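Protease/Reverse transcriptase/ribonuclease H (Eastern chimpanzee simian foamy virus, PDB 7KSF) combines an aspartic protease, a reverse transcriptase and a ribonuclease H in one chain, probably serving viral maturation and the copying of the RNA genome into DNA. Local coordinates at residues Gly185-Gln190 and Tyr275-Leu280. The protein carries 1 engineered substitution. Sequence-based numbering, arbitrary orientation.
Sequences GVLTPQ and YCWTRL
The backbone N of T278 donates to V186 O at 2.7 Å, in a nearly straight bond (168°). The side chain of T278 adds a second bond, to the carbonyl before it: OG1 donates to G185 O at 2.8 Å. With chi1 at -60°, OG1 sits beside its own backbone N, and both donors meet consecutive carbonyls. G185, with positive phi, follows helix 171-184 and closes it in a Schellman motif. The two bonds of T278 meet the chain where it passes from this helix into strand 187-189. Beyond it, T188 and C276 form an antiparallel hydrogen-bonded pair. T188 N reaches C276 O at 2.8 Å, and the return bond from C276 N to T188 O is more bent (139°). On the face shared by L187 and W277, the two side chains lie side by side. L187 CD2 rests over the indole face, 3.8 Å from the centroid of the five-membered ring, a CH-pi contact. V186 CG1 meets W277 CZ3 obliquely and also touches R279 CG at 3.7 Å. L181 and L182 of helix 171-184 and F268 of strand 268-270 extend this apolar packing. The arrangement is an antiparallel three-stranded sheet, with strand 187-189 at one edge beside the hairpin of 268-270 and 273-277, consistent with the fingers subdomain of reverse transcriptases.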
loop_
_atom_site.group_PDB
_atom_site.type_symbol
_atom_site.label_atom_id
_atom_site.label_comp_id
_atom_site.label_asym_id
_atom_site.label_seq_id
_atom_site.Cartn_x
_atom_site.Cartn_y
_atom_site.Cartn_z
ATOM N N GLY A 185 -0.079 28.957 -5.055
ATOM C CA GLY A 185 -0.319 29.258 -6.448
ATOM C C GLY A 185 -0.615 28.060 -7.315
ATOM O O GLY A 185 -0.664 28.200 -8.541
ATOM N N VAL A 186 -0.806 26.881 -6.720
ATOM C CA VAL A 186 -1.188 25.713 -7.501
ATOM C C VAL A 186 -2.559 25.922 -8.130
ATOM O O VAL A 186 -2.811 25.478 -9.255
ATOM C CB VAL A 186 -1.148 24.451 -6.616
ATOM C CG1 VAL A 186 -1.325 23.198 -7.459
ATOM C CG2 VAL A 186 0.158 24.402 -5.844
ATOM N N LEU A 187 -3.456 26.607 -7.427
ATOM C CA LEU A 187 -4.763 26.968 -7.951
ATOM C C LEU A 187 -4.827 28.469 -8.185
ATOM O O LEU A 187 -4.347 29.258 -7.366
ATOM C CB LEU A 187 -5.881 26.558 -6.995
ATOM C CG LEU A 187 -6.107 25.059 -6.852
ATOM C CD1 LEU A 187 -7.227 24.819 -5.869
ATOM C CD2 LEU A 187 -6.432 24.442 -8.200
ATOM N N THR A 188 -5.432 28.857 -9.304
ATOM C CA THR A 188 -5.618 30.255 -9.630
ATOM C C THR A 188 -7.092 30.536 -9.887
ATOM O O THR A 188 -7.762 29.764 -10.581
ATOM C CB THR A 188 -4.801 30.665 -10.862
ATOM O OG1 THR A 188 -5.262 31.932 -11.340
ATOM C CG2 THR A 188 -4.931 29.622 -11.963
ATOM N N PRO A 189 -7.625 31.625 -9.338
ATOM C CA PRO A 189 -9.027 31.980 -9.601
ATOM C C PRO A 189 -9.184 32.502 -11.022
ATOM O O PRO A 189 -8.625 33.539 -11.381
ATOM C CB PRO A 189 -9.321 33.061 -8.558
ATOM C CG PRO A 189 -7.989 33.665 -8.264
ATOM C CD PRO A 189 -6.979 32.558 -8.401
ATOM N N GLN A 190 -9.946 31.769 -11.832
ATOM C CA GLN A 190 -10.128 32.129 -13.232
ATOM C C GLN A 190 -11.348 31.404 -13.776
ATOM O O GLN A 190 -11.451 30.178 -13.656
ATOM C CB GLN A 190 -8.877 31.781 -14.050
ATOM C CG GLN A 190 -9.001 32.042 -15.544
ATOM C CD GLN A 190 -7.714 31.757 -16.299
ATOM O OE1 GLN A 190 -6.621 31.812 -15.735
ATOM N NE2 GLN A 190 -7.843 31.448 -17.582
ATOM N N TYR A 275 -12.191 27.919 -10.145
ATOM C CA TYR A 275 -10.740 27.950 -10.028
ATOM C C TYR A 275 -10.114 27.174 -11.180
ATOM O O TYR A 275 -10.790 26.454 -11.915
ATOM C CB TYR A 275 -10.275 27.375 -8.685
ATOM C CG TYR A 275 -10.576 28.261 -7.497
ATOM C CD1 TYR A 275 -11.626 27.969 -6.635
ATOM C CD2 TYR A 275 -9.814 29.393 -7.240
ATOM C CE1 TYR A 275 -11.904 28.776 -5.544
ATOM C CE2 TYR A 275 -10.086 30.209 -6.155
ATOM C CZ TYR A 275 -11.131 29.894 -5.311
ATOM O OH TYR A 275 -11.404 30.701 -4.230
ATOM N N CYS A 276 -8.799 27.330 -11.333
ATOM C CA CYS A 276 -8.055 26.645 -12.379
ATOM C C CYS A 276 -6.729 26.148 -11.819
ATOM O O CYS A 276 -6.224 26.655 -10.814
ATOM C CB CYS A 276 -7.813 27.558 -13.589
ATOM S SG CYS A 276 -9.311 27.999 -14.492
ATOM N N TRP A 277 -6.169 25.144 -12.488
ATOM C CA TRP A 277 -4.936 24.504 -12.049
ATOM C C TRP A 277 -3.732 25.137 -12.731
ATOM O O TRP A 277 -3.696 25.255 -13.959
ATOM C CB TRP A 277 -4.966 23.002 -12.341
ATOM C CG TRP A 277 -5.829 22.224 -11.410
ATOM C CD1 TRP A 277 -7.159 21.963 -11.553
ATOM C CD2 TRP A 277 -5.424 21.593 -10.192
ATOM N NE1 TRP A 277 -7.610 21.211 -10.495
ATOM C CE2 TRP A 277 -6.563 20.971 -9.645
ATOM C CE3 TRP A 277 -4.207 21.496 -9.508
ATOM C CZ2 TRP A 277 -6.522 20.260 -8.448
ATOM C CZ3 TRP A 277 -4.171 20.791 -8.319
ATOM C CH2 TRP A 277 -5.320 20.181 -7.803
ATOM N N THR A 278 -2.749 25.540 -11.925
ATOM C CA THR A 278 -1.465 25.973 -12.464
ATOM C C THR A 278 -0.592 24.783 -12.840
ATOM O O THR A 278 0.185 24.864 -13.800
ATOM C CB THR A 278 -0.739 26.854 -11.443
ATOM O OG1 THR A 278 -1.542 28.003 -11.147
ATOM C CG2 THR A 278 0.608 27.312 -11.979
ATOM N N ARG A 279 -0.719 23.680 -12.117
ATOM C CA ARG A 279 0.090 22.491 -12.319
ATOM C C ARG A 279 -0.769 21.364 -12.881
ATOM O O ARG A 279 -1.983 21.501 -13.057
ATOM C CB ARG A 279 0.750 22.075 -11.004
ATOM C CG ARG A 279 1.192 23.247 -10.145
ATOM C CD ARG A 279 2.363 23.988 -10.763
ATOM N NE ARG A 279 2.930 24.972 -9.844
ATOM C CZ ARG A 279 3.782 24.675 -8.869
ATOM N NH1 ARG A 279 4.160 23.420 -8.682
ATOM N NH2 ARG A 279 4.250 25.632 -8.081
ATOM N N LEU A 280 -0.126 20.239 -13.164
ATOM C CA LEU A 280 -0.858 19.076 -13.645
ATOM C C LEU A 280 -1.791 18.568 -12.549
ATOM O O LEU A 280 -1.387 18.467 -11.386
ATOM C CB LEU A 280 0.102 17.960 -14.063
ATOM C CG LEU A 280 1.034 18.171 -15.256
ATOM C CD1 LEU A 280 2.000 17.006 -15.347
ATOM C CD2 LEU A 280 0.246 18.309 -16.548
#